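Local atomic coordinates of guanine nucleotide exchange protein (Legionella pneumophila, PDB entry 1XSZ), a protein that probably acts as a guanine nucleotide exchange factor for ADP-ribosylation factors, with a Sec7 domain whose active site lies under a C-terminal cap. Residues K219-F224 and N233-G238; P237-N242 and I264-N269; T271-T276 and I307-K312; A275-Y280 and V296-G301; A313-S318 and N341-I346. All coordinates share one frame; numbering follows the deposited sequence. Where two conformers were deposited one is given.

All five contacts lie within the C-terminal capping domain, and their centres are about 8 to 15 Å apart. Interactions 2, 3 and 4 meet on the antiparallel sheet: strand 260-268 carries part of interaction 2, strand 274-280 is shared by 3 and 4, and strand 295-300 pairs with it in 4. Interactions 3 and 5 both use helix 306-315. Interaction 1 closes first along the chain, shares P237 and G238 with interaction 2, and packs L221 and F236 on I277 of interaction 4. A probable hydrogen bond from G238 N to D316 OD2 (3.2 Å) joins it to interaction 5. Interactions 1 to 4 thus build on the sheet, and interaction 5 adds helix 332-351 outside helix 306-315.

Interaction 1: K219-F224 and N233-G238; sequences KKLDSF and NTVFPG
V235 wedges against K220, L221 and F224 in an apolar contact between helix 216-224 and the loop that follows it within the capping domain. The segments have their closest CA pair at K220 and V235, 5.6 Å apart, and no hydrogen bond joins them, so the contact rests on van der Waals packing. The two methyls of V235 divide the work. CG1, anti to the backbone N (chi1 179°), reaches the backbone N and CB of L221, lying 3.8 Å from L221 N. CG2 turns to the next helical turn, where it sits 3.8 Å from F224 CD2 and equally near K220 O; it meets the phenyl ring obliquely. The F224 ring is brought there by its own first torsion (-172°), which swings CG away from the backbone N and out toward the loop.

F236 adds a second layer. One face of its ring carries CG1 of V235, 3.7 Å above the plane and offset toward the rim, while CZ approaches L221 CD1 at 4.2 Å. At the outer border the aliphatic part of K220 runs past the loop backbone, with CD 3.6 Å from T234 O, before its amino end leads away. The hydroxyl of T234 is engaged by N231 O, within the loop itself.

The buried residues continue into the sheet: L221 touches I277 and V279 of strand 274-280 as well as I264 of strand 260-268, F224 also packs on I264, and F236 reaches I277. Helix 216-224 and its following loop thus rest together on the two neighbouring strands.

Interaction 2: P237-N242 and I264-N269; sequences PGIGDN and ITLTDN
N242 O receives the backbone N-H of N269 at 2.8 Å, joining the end of segment 237-242 to the residue just past strand 260-268. This bond is nearly straight, 165° at the hydrogen, and the donor lies close to the direction of the carbonyl bond (C=O...N 166°). The same oxygen has a second, softer partner in the CA-H of D268, with CA 3.5 Å away.

Water supplies the other polar link. One molecule accepts from N242 N at 3.0 Å and donates to D268 OD2 at 2.7 Å. A first torsion of -174° extends the D268 carboxylate from its backbone N toward this water. Its other oxygen, OD1, accepts from K270 N and T271 N in the turn beyond.

The apolar part is slight: I239 CD1 meets L266 CD2 at 4.5 Å, and I232 lies against both side chains.

Both backbone polar groups of N242 are therefore satisfied, one directly and one through water, where the chain is about to enter strand 243-248. D268 divides its two oxygens between the turn leading into strand 274-280 and the water bridge, so the bridge links, and may hold, the turn and the loop together.

Interaction 3: T271-T276 and I307-K312; sequences TSAQAT and IDLAAK
L309 and A310 of helix 306-315 press on A273, just ahead of strand 274-280, and on A275 within it; there are no hydrogen bonds across the segments, and carbon contacts carry the interface. A275 CB meets both L309 CG and A310 CB, each at 4.0 Å, from directions nearly at right angles. It is equally close to A310 CA, so the small methyl lets the helix backbone come near; the closest CA pair, A275 and A310, is 5.4 Å apart. The first torsion of L309 (chi1 176°) sends its side chain out from the helix and across the strand, so that CD2 abuts the backbone at A273-Q274. There CD2 is 3.8 Å from A273 O and reaches the A273 methyl at 4.3 Å.

Polar interactions stay within the strand segment or lead out of it. T271 OG1 accepts from A273 N at 3.3 Å with an angle of 162° at the hydrogen, forming an ST turn just ahead of the strand. The first bond of the Q274 side chain leads away from the helix, and in the conformer given OE1 bonds T267 OG1 of the adjacent strand.

The short axes approach to 7.0 Å and cross at -41°. Small residues on both sides are consistent with so near an approach. A310 also touches I298 and P300 of strand 295-300, and L309 touches I239. This is a helix packed on one face of the capping domain's antiparallel sheet.

Interaction 4: A275-Y280 and V296-G301; sequences ATIQVY and VIIQPG
I277 and I298 face each other across two neighbouring strands of the capping domain's antiparallel sheet, 274-280 and 295-300, whose short axes run 168° apart. They form a non-hydrogen-bonded pair and lie side by side, pointing the same way, with CG1 of one 4.2 Å from CG1 of the other. V296 joins I277 in the same alignment, its CG1 meeting I277 CG2 at 3.8 Å. This apolar face, shared with A275 and V279, is backed by two helices: V296 touches F218 of helix 216-224, and I298 touches A314 of helix 306-315.

The other face is polar toward one end and mixed toward the other. T276 and Q299 form a hydrogen-bonded pair, as do Q278 and I297; each pair exchanges two backbone bonds, those of T276 and Q299 lying in the carbonyl planes. The Q278 and Q299 amides are turned 76° apart, and each gives its NE2 to E105 OE1, outside the sheet, while Q299 NE2 also reaches P203 O. I297 slants across Q278, its CG2 3.8 Å from Q278 NE2, and its CD1 approaches Y280 CE1 obliquely at 4.0 Å.

Two waters stitch this face together. One bridges T276 OG1, Q278 NE2 and I297 O; the other joins T276 OG1 to Q299 OE1. The remaining end of the Q278 amide is gripped by tyrosine: Y280 OH donates to Q278 OE1 at 2.7 Å, in the carbonyl plane and with the oxygen at the ring's edge.

Interaction 5: A313-S318 and N341-I346; sequences AAADFS and NQKKLI
K343 reaches from helix 332-351 across A315 to the backbone of A315-S318. From CB the side chain bends at its second torsion (chi2 -64°) and then runs extended, which turns it toward the other segment. Beyond CG, CD passes 4.1 Å from the A315 methyl, CE comes to 3.6 Å from A315 O, and NZ ends among carbonyl oxygens. Its main partners are A315 O, to which it donates at 2.9 Å from a position tilted 30° out of the carbonyl plane, and a water at 2.9 Å that donates in turn to S318 O. F317 O, at 3.0 Å, and a second water, which can donate to A314 O, are weak alternatives for the remaining proton.

In this helix-helix contact of the capping domain, the ammonium group thus binds backbone carbonyls at A315 and F317, late in and beyond the clearly helical residues, and its charge would probably be stabilised by the carbonyl dipoles gathered there. A315 CB meets Q342 CB at 3.6 Å, a close approach possible because A315 ends at CB. I346, one turn after Q342, lays CD1 3.5 Å from A315 O. D316 crosses I346 at about a right angle, with OD1 4.1 Å from I346 CD1.

Interaction 1: K219-F224 and N233-G238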
# COMPACT_ATOMS: atom_id res chain seq x y z
N LYS A 219 -5.26 21.18 -6.30
CA LYS A 219 -6.70 21.43 -6.43
C LYS A 219 -7.27 20.83 -7.71
O LYS A 219 -8.33 20.21 -7.68
CB LYS A 219 -6.97 22.94 -6.40
CG LYS A 219 -6.72 23.58 -5.05
CD LYS A 219 -6.94 25.08 -5.11
CE LYS A 219 -6.78 25.72 -3.74
NZ LYS A 219 -7.82 25.23 -2.79
N LYS A 220 -6.57 21.01 -8.82
CA LYS A 220 -7.03 20.46 -10.09
C LYS A 220 -7.00 18.94 -10.05
O LYS A 220 -7.89 18.27 -10.59
CB LYS A 220 -6.15 20.96 -11.24
CG LYS A 220 -6.32 22.44 -11.56
CD LYS A 220 -5.44 22.84 -12.74
CE LYS A 220 -5.66 24.30 -13.13
NZ LYS A 220 -5.34 25.23 -12.01
N LEU A 221 -5.98 18.39 -9.40
CA LEU A 221 -5.85 16.94 -9.28
C LEU A 221 -6.99 16.37 -8.45
O LEU A 221 -7.58 15.35 -8.80
CB LEU A 221 -4.51 16.60 -8.62
CG LEU A 221 -4.24 15.12 -8.37
CD1 LEU A 221 -4.21 14.37 -9.68
CD2 LEU A 221 -2.92 14.97 -7.64
N ASP A 222 -7.28 17.03 -7.34
CA ASP A 222 -8.34 16.60 -6.44
C ASP A 222 -9.68 16.57 -7.17
O ASP A 222 -10.44 15.60 -7.06
CB ASP A 222 -8.39 17.53 -5.23
CG ASP A 222 -9.30 17.03 -4.13
OD1 ASP A 222 -9.48 15.80 -4.02
OD2 ASP A 222 -9.83 17.86 -3.37
N SER A 223 -9.96 17.62 -7.93
CA SER A 223 -11.20 17.72 -8.69
C SER A 223 -11.27 16.67 -9.79
O SER A 223 -12.33 16.13 -10.08
CB SER A 223 -11.34 19.11 -9.30
OG SER A 223 -12.52 19.22 -10.07
N PHE A 224 -10.12 16.39 -10.40
CA PHE A 224 -10.05 15.41 -11.48
C PHE A 224 -10.55 14.03 -11.07
O PHE A 224 -11.06 13.27 -11.89
CB PHE A 224 -8.60 15.32 -11.99
CG PHE A 224 -8.45 14.48 -13.23
CD1 PHE A 224 -8.25 13.11 -13.14
CD2 PHE A 224 -8.51 15.07 -14.49
CE1 PHE A 224 -8.11 12.33 -14.28
CE2 PHE A 224 -8.38 14.30 -15.64
CZ PHE A 224 -8.18 12.93 -15.54
N ASN A 233 -3.96 16.40 -19.09
CA ASN A 233 -3.02 17.48 -19.35
C ASN A 233 -3.54 18.84 -18.87
O ASN A 233 -2.81 19.83 -18.89
CB ASN A 233 -2.65 17.56 -20.84
CG ASN A 233 -3.86 17.72 -21.73
OD1 ASN A 233 -4.78 18.46 -21.41
ND2 ASN A 233 -3.85 17.04 -22.87
N THR A 234 -4.80 18.88 -18.45
CA THR A 234 -5.37 20.12 -17.93
C THR A 234 -4.87 20.28 -16.50
O THR A 234 -4.88 21.37 -15.94
CB THR A 234 -6.92 20.10 -17.94
OG1 THR A 234 -7.40 19.00 -17.16
CG2 THR A 234 -7.44 19.99 -19.36
N VAL A 235 -4.44 19.16 -15.91
CA VAL A 235 -3.92 19.17 -14.55
C VAL A 235 -2.40 19.28 -14.63
O VAL A 235 -1.78 20.04 -13.87
CB VAL A 235 -4.27 17.86 -13.80
CG1 VAL A 235 -3.68 17.88 -12.40
CG2 VAL A 235 -5.79 17.68 -13.73
N PHE A 236 -1.81 18.53 -15.56
CA PHE A 236 -0.36 18.53 -15.76
C PHE A 236 -0.01 18.93 -17.19
O PHE A 236 0.18 18.08 -18.05
CB PHE A 236 0.21 17.13 -15.49
CG PHE A 236 -0.09 16.60 -14.12
CD1 PHE A 236 -1.01 15.58 -13.94
CD2 PHE A 236 0.55 17.14 -13.01
CE1 PHE A 236 -1.29 15.09 -12.67
CE2 PHE A 236 0.27 16.65 -11.73
CZ PHE A 236 -0.65 15.63 -11.56
N PRO A 237 0.09 20.24 -17.46
CA PRO A 237 0.42 20.73 -18.80
C PRO A 237 1.70 20.12 -19.38
O PRO A 237 1.81 19.93 -20.59
CB PRO A 237 0.54 22.24 -18.59
CG PRO A 237 -0.46 22.50 -17.51
CD PRO A 237 -0.18 21.37 -16.55
N GLY A 238 2.65 19.80 -18.51
CA GLY A 238 3.90 19.22 -18.95
C GLY A 238 3.79 17.95 -19.78
O GLY A 238 4.39 17.84 -20.85

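Interaction 2: P237-N242 and I264-N269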
# COMPACT_ATOMS: atom_id res chain seq x y z
N PRO A 237 0.09 20.24 -17.46
CA PRO A 237 0.42 20.73 -18.80
C PRO A 237 1.70 20.12 -19.38
O PRO A 237 1.81 19.93 -20.59
CB PRO A 237 0.54 22.24 -18.59
CG PRO A 237 -0.46 22.50 -17.51
CD PRO A 237 -0.18 21.37 -16.55
N GLY A 238 2.65 19.80 -18.51
CA GLY A 238 3.90 19.22 -18.95
C GLY A 238 3.79 17.95 -19.78
O GLY A 238 4.39 17.84 -20.85
N ILE A 239 3.02 16.98 -19.29
CA ILE A 239 2.84 15.71 -19.99
C ILE A 239 2.37 15.89 -21.43
O ILE A 239 1.99 16.99 -21.84
CB ILE A 239 1.85 14.80 -19.25
CG1 ILE A 239 0.46 15.44 -19.22
CG2 ILE A 239 2.35 14.53 -17.83
CD1 ILE A 239 -0.59 14.60 -18.53
N GLY A 240 2.40 14.81 -22.19
CA GLY A 240 2.00 14.87 -23.59
C GLY A 240 0.51 15.08 -23.81
O GLY A 240 -0.24 15.38 -22.89
N ASP A 241 0.09 14.92 -25.06
CA ASP A 241 -1.30 15.07 -25.44
C ASP A 241 -1.91 13.70 -25.70
O ASP A 241 -3.09 13.58 -26.02
CB ASP A 241 -1.42 15.93 -26.70
CG ASP A 241 -0.75 17.29 -26.55
OD1 ASP A 241 -0.79 18.08 -27.52
OD2 ASP A 241 -0.19 17.57 -25.47
N ASN A 242 -1.09 12.66 -25.55
CA ASN A 242 -1.54 11.29 -25.79
C ASN A 242 -1.61 10.46 -24.51
O ASN A 242 -1.47 9.24 -24.54
CB ASN A 242 -0.60 10.60 -26.78
CG ASN A 242 -0.48 11.35 -28.09
OD1 ASN A 242 -1.48 11.57 -28.79
ND2 ASN A 242 0.73 11.75 -28.43
N ILE A 264 -5.08 7.55 -9.74
CA ILE A 264 -5.24 7.85 -11.15
C ILE A 264 -4.08 7.18 -11.87
O ILE A 264 -2.93 7.32 -11.46
CB ILE A 264 -5.16 9.37 -11.42
CG1 ILE A 264 -6.21 10.10 -10.59
CG2 ILE A 264 -5.34 9.65 -12.91
CD1 ILE A 264 -6.03 11.60 -10.55
N THR A 265 -4.38 6.43 -12.92
CA THR A 265 -3.33 5.78 -13.69
C THR A 265 -3.20 6.48 -15.03
O THR A 265 -4.16 6.58 -15.79
CB THR A 265 -3.62 4.28 -13.91
OG1 THR A 265 -3.69 3.61 -12.65
CG2 THR A 265 -2.52 3.64 -14.74
N LEU A 266 -2.00 6.99 -15.30
CA LEU A 266 -1.71 7.68 -16.55
C LEU A 266 -0.96 6.75 -17.48
O LEU A 266 0.02 6.12 -17.09
CB LEU A 266 -0.84 8.92 -16.30
CG LEU A 266 -1.46 10.12 -15.58
CD1 LEU A 266 -1.85 9.75 -14.16
CD2 LEU A 266 -0.46 11.25 -15.57
N THR A 267 -1.43 6.65 -18.72
CA THR A 267 -0.78 5.80 -19.70
C THR A 267 -0.64 6.55 -21.02
O THR A 267 -1.62 7.07 -21.55
CB THR A 267 -1.59 4.51 -19.96
OG1 THR A 267 -1.82 3.83 -18.72
CG2 THR A 267 -0.84 3.59 -20.90
N ASP A 268 0.58 6.62 -21.53
CA ASP A 268 0.82 7.29 -22.80
C ASP A 268 0.51 6.27 -23.90
O ASP A 268 1.16 5.23 -23.99
CB ASP A 268 2.28 7.75 -22.90
CG ASP A 268 2.54 8.58 -24.14
OD1 ASP A 268 2.34 8.07 -25.26
OD2 ASP A 268 2.95 9.75 -23.99
N ASN A 269 -0.49 6.58 -24.71
CA ASN A 269 -0.92 5.68 -25.78
C ASN A 269 0.11 5.43 -26.88
O ASN A 269 -0.05 4.51 -27.68
CB ASN A 269 -2.21 6.20 -26.42
CG ASN A 269 -3.38 6.20 -25.46
OD1 ASN A 269 -3.74 5.16 -24.90
ND2 ASN A 269 -3.98 7.37 -25.26
O HOH W 1 1.83 12.04 -24.97

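Interaction 3: T271-T276 and I307-K312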
# COMPACT_ATOMS: atom_id res chain seq x y z
N THR A 271 3.90 5.77 -26.22
CA THR A 271 5.13 5.23 -25.65
C THR A 271 4.87 4.12 -24.63
O THR A 271 5.78 3.38 -24.27
CB THR A 271 5.93 6.33 -24.95
OG1 THR A 271 5.18 6.84 -23.84
CG2 THR A 271 6.22 7.48 -25.91
N SER A 272 3.62 4.01 -24.18
CA SER A 272 3.22 3.01 -23.20
C SER A 272 3.74 3.34 -21.80
O SER A 272 3.59 2.54 -20.87
CB SER A 272 3.70 1.62 -23.62
OG SER A 272 3.04 1.19 -24.80
N ALA A 273 4.37 4.50 -21.66
CA ALA A 273 4.88 4.93 -20.36
C ALA A 273 3.67 5.00 -19.43
O ALA A 273 2.57 5.35 -19.86
CB ALA A 273 5.54 6.29 -20.47
N GLN A 274 3.88 4.66 -18.16
CA GLN A 274 2.79 4.70 -17.19
C GLN A 274 3.23 5.26 -15.85
O GLN A 274 4.41 5.19 -15.49
CB GLN A 274 2.21 3.30 -16.99
CG GLN A 274 1.27 2.84 -18.10
CD GLN A 274 0.60 1.52 -17.80
OE1 GLN A 274 -0.31 1.09 -18.51
NE2 GLN A 274 1.06 0.85 -16.74
N ALA A 275 2.28 5.81 -15.12
CA ALA A 275 2.54 6.37 -13.81
C ALA A 275 1.23 6.38 -13.03
O ALA A 275 0.16 6.56 -13.62
CB ALA A 275 3.10 7.79 -13.93
N THR A 276 1.31 6.17 -11.73
CA THR A 276 0.12 6.21 -10.89
C THR A 276 0.23 7.39 -9.93
O THR A 276 1.33 7.76 -9.50
CB THR A 276 -0.06 4.92 -10.07
OG1 THR A 276 1.11 4.67 -9.29
CG2 THR A 276 -0.35 3.74 -10.98
N ILE A 307 9.51 6.68 -15.99
CA ILE A 307 10.18 7.56 -15.04
C ILE A 307 10.01 9.03 -15.43
O ILE A 307 9.77 9.87 -14.57
CB ILE A 307 11.69 7.20 -14.93
CG1 ILE A 307 12.33 8.03 -13.81
CG2 ILE A 307 12.39 7.44 -16.25
CD1 ILE A 307 13.72 7.57 -13.43
N ASP A 308 10.12 9.33 -16.72
CA ASP A 308 9.96 10.71 -17.16
C ASP A 308 8.52 11.20 -16.99
O ASP A 308 8.29 12.36 -16.65
CB ASP A 308 10.40 10.86 -18.62
CG ASP A 308 11.87 10.55 -18.81
OD1 ASP A 308 12.69 11.09 -18.05
OD2 ASP A 308 12.19 9.75 -19.72
N LEU A 309 7.55 10.32 -17.21
CA LEU A 309 6.15 10.69 -17.06
C LEU A 309 5.86 11.02 -15.60
O LEU A 309 5.22 12.03 -15.29
CB LEU A 309 5.24 9.56 -17.54
CG LEU A 309 3.73 9.77 -17.36
CD1 LEU A 309 3.28 11.04 -18.08
CD2 LEU A 309 2.98 8.56 -17.90
N ALA A 310 6.31 10.16 -14.69
CA ALA A 310 6.10 10.39 -13.27
C ALA A 310 6.82 11.66 -12.81
O ALA A 310 6.27 12.46 -12.05
CB ALA A 310 6.60 9.18 -12.48
N ALA A 311 8.05 11.85 -13.28
CA ALA A 311 8.84 13.02 -12.91
C ALA A 311 8.18 14.31 -13.38
O ALA A 311 8.20 15.31 -12.67
CB ALA A 311 10.25 12.91 -13.49
N LYS A 312 7.60 14.28 -14.57
CA LYS A 312 6.92 15.46 -15.10
C LYS A 312 5.72 15.82 -14.25
O LYS A 312 5.49 16.99 -13.93
CB LYS A 312 6.47 15.22 -16.55
CG LYS A 312 7.61 15.17 -17.55
CD LYS A 312 7.10 14.92 -18.95
CE LYS A 312 8.25 14.78 -19.94
NZ LYS A 312 7.76 14.50 -21.32

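Interaction 4: A275-Y280 and V296-G301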
# COMPACT_ATOMS: atom_id res chain seq x y z
N ALA A 275 2.28 5.81 -15.12
CA ALA A 275 2.54 6.37 -13.81
C ALA A 275 1.23 6.38 -13.03
O ALA A 275 0.16 6.56 -13.62
CB ALA A 275 3.10 7.79 -13.93
N THR A 276 1.31 6.17 -11.73
CA THR A 276 0.12 6.21 -10.89
C THR A 276 0.23 7.39 -9.93
O THR A 276 1.33 7.76 -9.50
CB THR A 276 -0.06 4.92 -10.07
OG1 THR A 276 1.11 4.67 -9.29
CG2 THR A 276 -0.35 3.74 -10.98
N ILE A 277 -0.91 7.98 -9.62
CA ILE A 277 -0.96 9.11 -8.72
C ILE A 277 -2.03 8.84 -7.67
O ILE A 277 -3.22 8.73 -7.99
CB ILE A 277 -1.30 10.41 -9.47
CG1 ILE A 277 -0.27 10.66 -10.58
CG2 ILE A 277 -1.34 11.58 -8.50
CD1 ILE A 277 -0.54 11.91 -11.40
N GLN A 278 -1.60 8.70 -6.42
CA GLN A 278 -2.51 8.45 -5.31
C GLN A 278 -2.75 9.74 -4.55
O GLN A 278 -1.82 10.52 -4.34
CB GLN A 278 -1.91 7.43 -4.35
CG GLN A 278 -1.54 6.11 -4.96
CD GLN A 278 -0.76 5.25 -3.99
OE1 GLN A 278 -1.21 4.99 -2.88
NE2 GLN A 278 0.42 4.81 -4.41
N VAL A 279 -3.98 9.95 -4.12
CA VAL A 279 -4.33 11.15 -3.37
C VAL A 279 -4.93 10.78 -2.02
O VAL A 279 -5.78 9.89 -1.93
CB VAL A 279 -5.35 12.01 -4.15
CG1 VAL A 279 -5.75 13.21 -3.32
CG2 VAL A 279 -4.74 12.46 -5.47
N TYR A 280 -4.46 11.46 -0.97
CA TYR A 280 -4.96 11.25 0.38
C TYR A 280 -5.26 12.60 1.03
O TYR A 280 -4.46 13.52 0.92
CB TYR A 280 -3.93 10.53 1.27
CG TYR A 280 -3.54 9.16 0.80
CD1 TYR A 280 -2.63 8.99 -0.24
CD2 TYR A 280 -4.10 8.02 1.38
CE1 TYR A 280 -2.31 7.72 -0.71
CE2 TYR A 280 -3.79 6.75 0.92
CZ TYR A 280 -2.89 6.61 -0.13
OH TYR A 280 -2.60 5.36 -0.62
N VAL A 296 0.24 13.21 -1.82
CA VAL A 296 0.14 12.81 -3.21
C VAL A 296 1.36 11.91 -3.42
O VAL A 296 2.49 12.30 -3.13
CB VAL A 296 0.20 14.00 -4.18
CG1 VAL A 296 0.22 13.50 -5.62
CG2 VAL A 296 -1.01 14.92 -3.96
N ILE A 297 1.12 10.69 -3.89
CA ILE A 297 2.20 9.73 -4.13
C ILE A 297 2.20 9.41 -5.62
O ILE A 297 1.19 8.94 -6.16
CB ILE A 297 2.00 8.43 -3.31
CG1 ILE A 297 1.99 8.76 -1.81
CG2 ILE A 297 3.11 7.45 -3.63
CD1 ILE A 297 1.70 7.56 -0.91
N ILE A 298 3.32 9.68 -6.28
CA ILE A 298 3.47 9.47 -7.71
C ILE A 298 4.52 8.40 -7.97
O ILE A 298 5.66 8.52 -7.51
CB ILE A 298 3.89 10.78 -8.41
CG1 ILE A 298 2.86 11.87 -8.10
CG2 ILE A 298 4.02 10.56 -9.90
CD1 ILE A 298 3.22 13.24 -8.65
N GLN A 299 4.14 7.36 -8.70
CA GLN A 299 5.06 6.26 -8.98
C GLN A 299 5.12 5.89 -10.45
O GLN A 299 4.10 5.74 -11.10
CB GLN A 299 4.63 5.02 -8.18
CG GLN A 299 4.56 5.25 -6.69
CD GLN A 299 3.90 4.11 -5.93
OE1 GLN A 299 3.13 3.34 -6.50
NE2 GLN A 299 4.19 4.02 -4.64
N PRO A 300 6.33 5.74 -10.98
CA PRO A 300 6.47 5.37 -12.39
C PRO A 300 6.25 3.87 -12.55
O PRO A 300 6.57 3.09 -11.65
CB PRO A 300 7.90 5.78 -12.72
CG PRO A 300 8.62 5.53 -11.42
CD PRO A 300 7.64 6.05 -10.38
N GLY A 301 5.71 3.47 -13.70
CA GLY A 301 5.48 2.06 -13.96
C GLY A 301 6.78 1.40 -14.41
O GLY A 301 7.81 2.06 -14.48
O HOH W 2 1.43 6.15 -6.82
O HOH W 3 2.22 2.30 -8.85

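Interaction 5: A313-S318 and N341-I346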
# COMPACT_ATOMS: atom_id res chain seq x y z
N ALA A 313 4.94 14.82 -13.86
CA ALA A 313 3.77 15.08 -13.03
C ALA A 313 4.21 15.70 -11.70
O ALA A 313 3.67 16.70 -11.25
CB ALA A 313 2.99 13.79 -12.80
N ALA A 314 5.22 15.10 -11.07
CA ALA A 314 5.71 15.60 -9.79
C ALA A 314 6.28 17.02 -9.91
O ALA A 314 6.06 17.87 -9.04
CB ALA A 314 6.77 14.65 -9.23
N ALA A 315 7.01 17.27 -10.99
CA ALA A 315 7.62 18.58 -11.21
C ALA A 315 6.61 19.67 -11.53
O ALA A 315 6.91 20.85 -11.36
CB ALA A 315 8.65 18.49 -12.32
N ASP A 316 5.42 19.29 -11.99
CA ASP A 316 4.39 20.27 -12.33
C ASP A 316 3.77 20.96 -11.12
O ASP A 316 3.10 21.98 -11.25
CB ASP A 316 3.30 19.62 -13.19
CG ASP A 316 3.67 19.56 -14.66
OD1 ASP A 316 4.67 20.21 -15.05
OD2 ASP A 316 2.96 18.89 -15.43
N PHE A 317 3.98 20.40 -9.93
CA PHE A 317 3.46 21.02 -8.71
C PHE A 317 4.40 22.15 -8.31
O PHE A 317 5.61 22.06 -8.50
CB PHE A 317 3.45 20.04 -7.53
CG PHE A 317 2.34 19.03 -7.56
CD1 PHE A 317 2.45 17.87 -8.32
CD2 PHE A 317 1.20 19.22 -6.79
CE1 PHE A 317 1.45 16.91 -8.31
CE2 PHE A 317 0.19 18.26 -6.78
CZ PHE A 317 0.32 17.11 -7.54
N SER A 318 3.84 23.23 -7.75
CA SER A 318 4.67 24.33 -7.28
C SER A 318 5.29 23.79 -6.00
O SER A 318 6.46 24.05 -5.69
CB SER A 318 3.82 25.56 -6.97
OG SER A 318 4.60 26.59 -6.41
N ASN A 341 15.77 17.17 -13.56
CA ASN A 341 15.87 17.54 -14.96
C ASN A 341 14.58 18.22 -15.41
O ASN A 341 14.62 19.20 -16.16
CB ASN A 341 16.16 16.32 -15.83
CG ASN A 341 17.58 15.81 -15.64
OD1 ASN A 341 18.46 16.55 -15.20
ND2 ASN A 341 17.81 14.55 -15.99
N GLN A 342 13.44 17.70 -14.97
CA GLN A 342 12.17 18.32 -15.34
C GLN A 342 12.07 19.72 -14.73
O GLN A 342 11.57 20.64 -15.36
CB GLN A 342 10.99 17.45 -14.90
CG GLN A 342 10.85 16.14 -15.67
CD GLN A 342 10.80 16.33 -17.17
OE1 GLN A 342 10.17 17.27 -17.67
NE2 GLN A 342 11.46 15.44 -17.91
N LYS A 343 12.54 19.88 -13.49
CA LYS A 343 12.50 21.20 -12.86
C LYS A 343 13.40 22.17 -13.62
O LYS A 343 13.07 23.36 -13.77
CB LYS A 343 12.94 21.13 -11.39
CG LYS A 343 11.89 20.58 -10.44
CD LYS A 343 10.67 21.50 -10.36
CE LYS A 343 9.75 21.10 -9.21
NZ LYS A 343 8.50 21.92 -9.19
N LYS A 344 14.54 21.68 -14.09
CA LYS A 344 15.46 22.52 -14.85
C LYS A 344 14.80 22.97 -16.15
O LYS A 344 14.94 24.12 -16.56
CB LYS A 344 16.75 21.77 -15.15
CG LYS A 344 17.67 21.60 -13.95
CD LYS A 344 18.98 20.93 -14.35
CE LYS A 344 19.94 20.84 -13.18
NZ LYS A 344 21.23 20.22 -13.58
N LEU A 345 14.07 22.05 -16.79
CA LEU A 345 13.38 22.37 -18.04
C LEU A 345 12.39 23.50 -17.79
O LEU A 345 12.32 24.46 -18.55
CB LEU A 345 12.63 21.14 -18.56
CG LEU A 345 11.76 21.36 -19.80
CD1 LEU A 345 12.63 21.85 -20.95
CD2 LEU A 345 11.04 20.07 -20.17
N ILE A 346 11.60 23.37 -16.72
CA ILE A 346 10.62 24.40 -16.39
C ILE A 346 11.32 25.73 -16.15
O ILE A 346 10.85 26.78 -16.59
CB ILE A 346 9.80 23.98 -15.15
CG1 ILE A 346 8.92 22.78 -15.51
CG2 ILE A 346 8.94 25.13 -14.65
CD1 ILE A 346 8.24 22.13 -14.31
O HOH W 4 7.46 19.50 -7.30
O HOH W 5 8.85 22.73 -6.40